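Local structure of acyl-CoA dehydrogenase (Geobacillus kaustophilus, 2PG0) at residues 16-19 against 20-24; 256-259 against 260-264. The protein is an FAD-dependent acyl-CoA dehydrogenase, which probably introduces a double bond at the alpha-beta position of acyl chains. One frame throughout, in Å; residues are numbered along the deposited sequence.

Contact 1 of 2, residues 16-19 against 20-24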
ATOM      1  N   MET A  16      -0.597  32.487 -23.249  1.00 22.55           N
ATOM      2  CA  MET A  16       0.420  33.064 -24.138  1.00 23.87           C
ATOM      3  C   MET A  16       1.750  33.251 -23.408  1.00 22.10           C
ATOM      4  O   MET A  16       2.811  33.030 -23.994  1.00 21.70           O
ATOM      5  CB  MET A  16      -0.028  34.347 -24.870  1.00 23.78           C
ATOM      6  CG  MET A  16      -1.113  35.196 -24.236  1.00 26.17           C
ATOM      7  SD  MET A  16      -1.861  36.410 -25.389  1.00 29.46           S
ATOM      8  CE  MET A  16      -3.014  35.405 -26.315  1.00 30.15           C
ATOM      9  N   PHE A  17       1.684  33.626 -22.132  1.00 21.03           N
ATOM     10  CA  PHE A  17       2.887  33.729 -21.302  1.00 20.11           C
ATOM     11  C   PHE A  17       3.629  32.395 -21.180  1.00 19.12           C
ATOM     12  O   PHE A  17       4.859  32.363 -21.287  1.00 18.81           O
ATOM     13  CB  PHE A  17       2.571  34.293 -19.910  1.00 20.40           C
ATOM     14  CG  PHE A  17       3.751  34.293 -18.976  1.00 21.11           C
ATOM     15  CD1 PHE A  17       4.705  35.307 -19.038  1.00 22.78           C
ATOM     16  CD2 PHE A  17       3.923  33.265 -18.047  1.00 21.76           C
ATOM     17  CE1 PHE A  17       5.806  35.302 -18.179  1.00 23.29           C
ATOM     18  CE2 PHE A  17       5.022  33.256 -17.187  1.00 20.94           C
ATOM     19  CZ  PHE A  17       5.960  34.268 -17.252  1.00 21.63           C
ATOM     20  N   ARG A  18       2.885  31.312 -20.937  1.00 18.14           N
ATOM     21  CA  ARG A  18       3.479  29.979 -20.840  1.00 17.05           C
ATOM     22  C   ARG A  18       4.248  29.614 -22.108  1.00 17.36           C
ATOM     23  O   ARG A  18       5.365  29.092 -22.036  1.00 16.49           O
ATOM     24  CB  ARG A  18       2.429  28.904 -20.543  1.00 16.97           C
ATOM     25  CG  ARG A  18       3.045  27.544 -20.198  1.00 16.18           C
ATOM     26  CD  ARG A  18       2.005  26.436 -20.147  1.00 16.65           C
ATOM     27  NE  ARG A  18       1.047  26.636 -19.059  1.00 16.54           N
ATOM     28  CZ  ARG A  18       1.229  26.227 -17.802  1.00 17.97           C
ATOM     29  NH1 ARG A  18       2.346  25.593 -17.451  1.00 17.36           N
ATOM     30  NH2 ARG A  18       0.290  26.454 -16.890  1.00 17.83           N
ATOM     31  N   ALA A  19       3.645  29.894 -23.264  1.00 17.03           N
ATOM     32  CA  ALA A  19       4.281  29.609 -24.546  1.00 17.04           C
ATOM     33  C   ALA A  19       5.557  30.436 -24.727  1.00 16.96           C
ATOM     34  O   ALA A  19       6.575  29.912 -25.193  1.00 17.04           O
ATOM     35  CB  ALA A  19       3.302  29.855 -25.698  1.00 17.26           C
ATOM     36  N   ALA A  20       5.504  31.713 -24.346  1.00 17.20           N
ATOM     37  CA  ALA A  20       6.668  32.605 -24.443  1.00 17.10           C
ATOM     38  C   ALA A  20       7.799  32.148 -23.515  1.00 17.05           C
ATOM     39  O   ALA A  20       8.975  32.132 -23.901  1.00 16.42           O
ATOM     40  CB  ALA A  20       6.273  34.048 -24.135  1.00 17.44           C
ATOM     41  N   PHE A  21       7.433  31.786 -22.286  1.00 16.45           N
ATOM     42  CA  PHE A  21       8.409  31.323 -21.304  1.00 16.10           C
ATOM     43  C   PHE A  21       9.013  29.978 -21.734  1.00 16.23           C
ATOM     44  O   PHE A  21      10.225  29.779 -21.618  1.00 16.03           O
ATOM     45  CB  PHE A  21       7.780  31.262 -19.898  1.00 15.78           C
ATOM     46  CG  PHE A  21       8.761  30.964 -18.801  1.00 15.54           C
ATOM     47  CD1 PHE A  21       9.934  31.715 -18.661  1.00 15.08           C
ATOM     48  CD2 PHE A  21       8.513  29.930 -17.898  1.00 15.39           C
ATOM     49  CE1 PHE A  21      10.849  31.432 -17.641  1.00 15.57           C
ATOM     50  CE2 PHE A  21       9.419  29.648 -16.869  1.00 15.03           C
ATOM     51  CZ  PHE A  21      10.586  30.391 -16.740  1.00 16.32           C
ATOM     52  N   ARG A  22       8.185  29.070 -22.249  1.00 16.45           N
ATOM     53  CA  ARG A  22       8.698  27.795 -22.763  1.00 17.36           C
ATOM     54  C   ARG A  22       9.690  28.011 -23.916  1.00 17.33           C
ATOM     55  O   ARG A  22      10.693  27.297 -24.026  1.00 16.88           O
ATOM     56  CB  ARG A  22       7.565  26.882 -23.221  1.00 18.19           C
ATOM     57  CG  ARG A  22       8.024  25.454 -23.532  1.00 20.76           C
ATOM     58  CD  ARG A  22       6.914  24.653 -24.189  1.00 26.77           C
ATOM     59  NE  ARG A  22       5.685  24.638 -23.390  1.00 31.52           N
ATOM     60  CZ  ARG A  22       5.437  23.787 -22.398  1.00 33.03           C
ATOM     61  NH1 ARG A  22       6.337  22.874 -22.050  1.00 34.93           N
ATOM     62  NH2 ARG A  22       4.287  23.857 -21.745  1.00 34.14           N
ATOM     63  N   LYS A  23       9.409  29.002 -24.764  1.00 17.28           N
ATOM     64  CA  LYS A  23      10.314  29.325 -25.872  1.00 17.52           C
ATOM     65  C   LYS A  23      11.684  29.772 -25.356  1.00 16.63           C
ATOM     66  O   LYS A  23      12.719  29.362 -25.884  1.00 16.80           O
ATOM     67  CB  LYS A  23       9.711  30.390 -26.784  1.00 18.00           C
ATOM     68  CG  LYS A  23      10.496  30.589 -28.077  1.00 20.65           C
ATOM     69  CD  LYS A  23       9.747  31.482 -29.055  1.00 24.97           C
ATOM     70  CE  LYS A  23      10.460  31.501 -30.403  1.00 27.82           C
ATOM     71  NZ  LYS A  23       9.527  31.894 -31.506  1.00 30.31           N
ATOM     72  N   PHE A  24      11.677  30.604 -24.318  1.00 16.00           N
ATOM     73  CA  PHE A  24      12.902  31.021 -23.642  1.00 15.57           C
ATOM     74  C   PHE A  24      13.682  29.804 -23.116  1.00 15.41           C
ATOM     75  O   PHE A  24      14.888  29.670 -23.359  1.00 14.79           O
ATOM     76  CB  PHE A  24      12.565  31.998 -22.512  1.00 15.50           C
ATOM     77  CG  PHE A  24      13.737  32.389 -21.662  1.00 15.85           C
ATOM     78  CD1 PHE A  24      14.598  33.412 -22.061  1.00 15.60           C
ATOM     79  CD2 PHE A  24      13.976  31.746 -20.447  1.00 16.15           C
ATOM     80  CE1 PHE A  24      15.685  33.779 -21.268  1.00 16.47           C
ATOM     81  CE2 PHE A  24      15.061  32.108 -19.648  1.00 16.57           C
ATOM     82  CZ  PHE A  24      15.921  33.130 -20.058  1.00 16.07           C
TER
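Arg18 and Arg22, one helical turn apart, meet obliquely: Arg18 CD lies 3.8 Å from Arg22 NH2, and the two guanidinium planes are turned 28° from each other. Both chains leave the helix with CG anti to the backbone N (chi1 -170° in each) and bend at chi3. Arg18 NH1 and Arg22 NH2 still stand 5.0 Å apart, and the like charges are probably offset by a shared acid: Glu80 forms salt bridges with NH1 of both arginines, while Glu79 takes a second one from Arg18. On the neighbouring helical face, Phe17 CE2 approaches Phe21 CB at 4.4 Å, a loose apolar contact. Beneath these side chains run i to i+4 backbone hydrogen bonds of a regular alpha-helix, among them Phe21 N to Phe17 O at 2.8 Å and Arg22 N to Arg18 O at 2.8 Å. That spacing places Phe17 and Phe21 one turn apart, where each ring makes an edge-to-face contact, with Tyr73 and Phe55 respectively. Helix 12-28, part of the N-terminal helical domain of the acyl-CoA dehydrogenase fold, thus rests against helix 71-84 through Phe17, Arg18 and Phe21, and against helix 44-52 through Phe21 and Phe24.

Contact 2 of 2, residues 256-259 against 260-264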
ATOM      1  N   ALA A 256       6.095  19.214  -7.329  1.00 11.85           N
ATOM      2  CA  ALA A 256       5.962  17.765  -7.263  1.00 11.61           C
ATOM      3  C   ALA A 256       4.870  17.240  -8.216  1.00 11.45           C
ATOM      4  O   ALA A 256       5.039  16.185  -8.841  1.00 11.33           O
ATOM      5  CB  ALA A 256       5.709  17.315  -5.829  1.00 12.05           C
ATOM      6  N   GLN A 257       3.768  17.981  -8.331  1.00 11.12           N
ATOM      7  CA  GLN A 257       2.674  17.618  -9.232  1.00 11.23           C
ATOM      8  C   GLN A 257       3.190  17.595 -10.673  1.00 11.22           C
ATOM      9  O   GLN A 257       2.958  16.637 -11.414  1.00 11.08           O
ATOM     10  CB  GLN A 257       1.495  18.593  -9.086  1.00 11.46           C
ATOM     11  CG  GLN A 257       0.303  18.308 -10.012  1.00 12.60           C
ATOM     12  CD  GLN A 257      -0.351  16.965  -9.754  1.00 13.74           C
ATOM     13  OE1 GLN A 257      -0.454  16.511  -8.607  1.00 14.00           O
ATOM     14  NE2 GLN A 257      -0.787  16.313 -10.827  1.00 14.71           N
ATOM     15  N   THR A 258       3.900  18.656 -11.047  1.00 11.23           N
ATOM     16  CA  THR A 258       4.518  18.744 -12.375  1.00 11.26           C
ATOM     17  C   THR A 258       5.529  17.618 -12.639  1.00 11.41           C
ATOM     18  O   THR A 258       5.559  17.047 -13.735  1.00 11.01           O
ATOM     19  CB  THR A 258       5.194  20.108 -12.580  1.00 11.88           C
ATOM     20  OG1 THR A 258       4.241  21.140 -12.331  1.00 13.33           O
ATOM     21  CG2 THR A 258       5.696  20.242 -14.011  1.00 11.72           C
ATOM     22  N   ALA A 259       6.349  17.304 -11.639  1.00 11.06           N
ATOM     23  CA  ALA A 259       7.343  16.229 -11.755  1.00 11.48           C
ATOM     24  C   ALA A 259       6.665  14.890 -12.042  1.00 11.27           C
ATOM     25  O   ALA A 259       7.110  14.143 -12.913  1.00 11.30           O
ATOM     26  CB  ALA A 259       8.202  16.145 -10.493  1.00 11.19           C
ATOM     27  N   ALA A 260       5.577  14.606 -11.323  1.00 11.50           N
ATOM     28  CA  ALA A 260       4.779  13.391 -11.540  1.00 11.22           C
ATOM     29  C   ALA A 260       4.231  13.332 -12.975  1.00 11.43           C
ATOM     30  O   ALA A 260       4.320  12.293 -13.643  1.00 10.74           O
ATOM     31  CB  ALA A 260       3.637  13.321 -10.533  1.00 11.68           C
ATOM     32  N   GLU A 261       3.665  14.448 -13.429  1.00 11.16           N
ATOM     33  CA  GLU A 261       3.127  14.575 -14.798  1.00 11.74           C
ATOM     34  C   GLU A 261       4.202  14.323 -15.856  1.00 11.53           C
ATOM     35  O   GLU A 261       3.961  13.610 -16.843  1.00 11.83           O
ATOM     36  CB  GLU A 261       2.454  15.946 -14.985  1.00 11.51           C
ATOM     37  CG  GLU A 261       1.094  16.051 -14.287  1.00 12.70           C
ATOM     38  CD  GLU A 261       0.613  17.485 -14.036  1.00 13.22           C
ATOM     39  OE1 GLU A 261       1.347  18.452 -14.328  1.00 18.35           O
ATOM     40  OE2 GLU A 261      -0.514  17.644 -13.527  1.00 14.51           O
ATOM     41  N   VAL A 262       5.383  14.897 -15.641  1.00 11.22           N
ATOM     42  CA  VAL A 262       6.545  14.682 -16.522  1.00 11.58           C
ATOM     43  C   VAL A 262       6.963  13.216 -16.542  1.00 11.44           C
ATOM     44  O   VAL A 262       7.172  12.634 -17.611  1.00 11.39           O
ATOM     45  CB  VAL A 262       7.761  15.578 -16.120  1.00 11.75           C
ATOM     46  CG1 VAL A 262       9.034  15.172 -16.882  1.00 12.42           C
ATOM     47  CG2 VAL A 262       7.442  17.057 -16.364  1.00 12.37           C
ATOM     48  N   MET A 263       7.096  12.622 -15.356  1.00 11.10           N
ATOM     49  CA  MET A 263       7.527  11.230 -15.250  1.00 10.32           C
ATOM     50  C   MET A 263       6.522  10.256 -15.878  1.00 11.22           C
ATOM     51  O   MET A 263       6.918   9.260 -16.504  1.00 11.96           O
ATOM     52  CB  MET A 263       7.840  10.870 -13.787  1.00 10.11           C
ATOM     53  CG  MET A 263       9.187  11.432 -13.320  1.00 10.13           C
ATOM     54  SD  MET A 263       9.698  10.948 -11.631  1.00  6.80           S
ATOM     55  CE  MET A 263       8.514  11.886 -10.666  1.00 11.41           C
ATOM     56  N   PHE A 264       5.231  10.554 -15.731  1.00 11.58           N
ATOM     57  CA  PHE A 264       4.181   9.754 -16.361  1.00 12.35           C
ATOM     58  C   PHE A 264       4.318   9.788 -17.886  1.00 12.29           C
ATOM     59  O   PHE A 264       4.266   8.749 -18.550  1.00 11.57           O
ATOM     60  CB  PHE A 264       2.793  10.235 -15.921  1.00 12.88           C
ATOM     61  CG  PHE A 264       1.662   9.520 -16.599  1.00 13.87           C
ATOM     62  CD1 PHE A 264       1.220   8.296 -16.122  1.00 13.75           C
ATOM     63  CD2 PHE A 264       1.053  10.065 -17.731  1.00 15.22           C
ATOM     64  CE1 PHE A 264       0.173   7.624 -16.755  1.00 15.98           C
ATOM     65  CE2 PHE A 264       0.006   9.397 -18.376  1.00 16.40           C
ATOM     66  CZ  PHE A 264      -0.434   8.179 -17.882  1.00 15.45           C
TER
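Gln257 and Glu261 reach each other through unlike torsions: Gln257 sets CG anti to its backbone N and bends at chi2, whereas Glu261 has CG anti to the carbonyl carbon (chi1 -74°), which sends its carboxylate back along the helix. The result is an i to i+4 side-chain hydrogen bond on helix 237-273 of the C-terminal helical domain of the acyl-CoA dehydrogenase fold. Gln257 NE2 donates to Glu261 OE2 at 3.0 Å, nearly straight at 176°. OE2 lies in the amide plane, but the amide nitrogen stands above the carboxylate plane, the two planes being 73° apart. Both groups have further partners on helix 285-313: OE2 forms a salt bridge with Arg302 NE, and NE2 also donates to Ile298 O. Replacing Glu261 by an alanine removes the carboxylate, which is likely to leave Arg302 without this counter-charge and Gln257 NE2 with one acceptor fewer, held by Ile298 O. On another face, Thr258 CG2 and Val262 CG2 approach to 4.3 Å; Thr258 OG1 instead bonds to Ile254 O. The Met263 methyl folds back to the Ala259 carbonyl, while its side chain also touches Val336 and Ala337 of helix 319-343; Met263 CE comes within 4.3 Å of Ala259 CB and 3.5 Å of Ala259 O.

How the contacts relate
Contact 1 comes first along the chain, on helix 12-28 in the N-terminal domain; contact 2 follows much later, on helix 237-273 in the C-terminal domain. Their centres are about 19 Å apart and their nearest atoms about 7 Å apart, so they do not touch. Helix 71-84 of the N-terminal domain, against which contact 1 packs, also meets Thr258 and Ala259 of contact 2 through Glu79, Glu82 and Lys83, consistent with the N- and C-terminal helical domains packing against each other. Contact 1 lies near the surface, away from the FAD site, whereas contact 2 is buried, with Ala256 about 13 Å from a bound FAD, side chain to cofactor. Phe264 of contact 2 additionally packs on Leu383 of a second subunit.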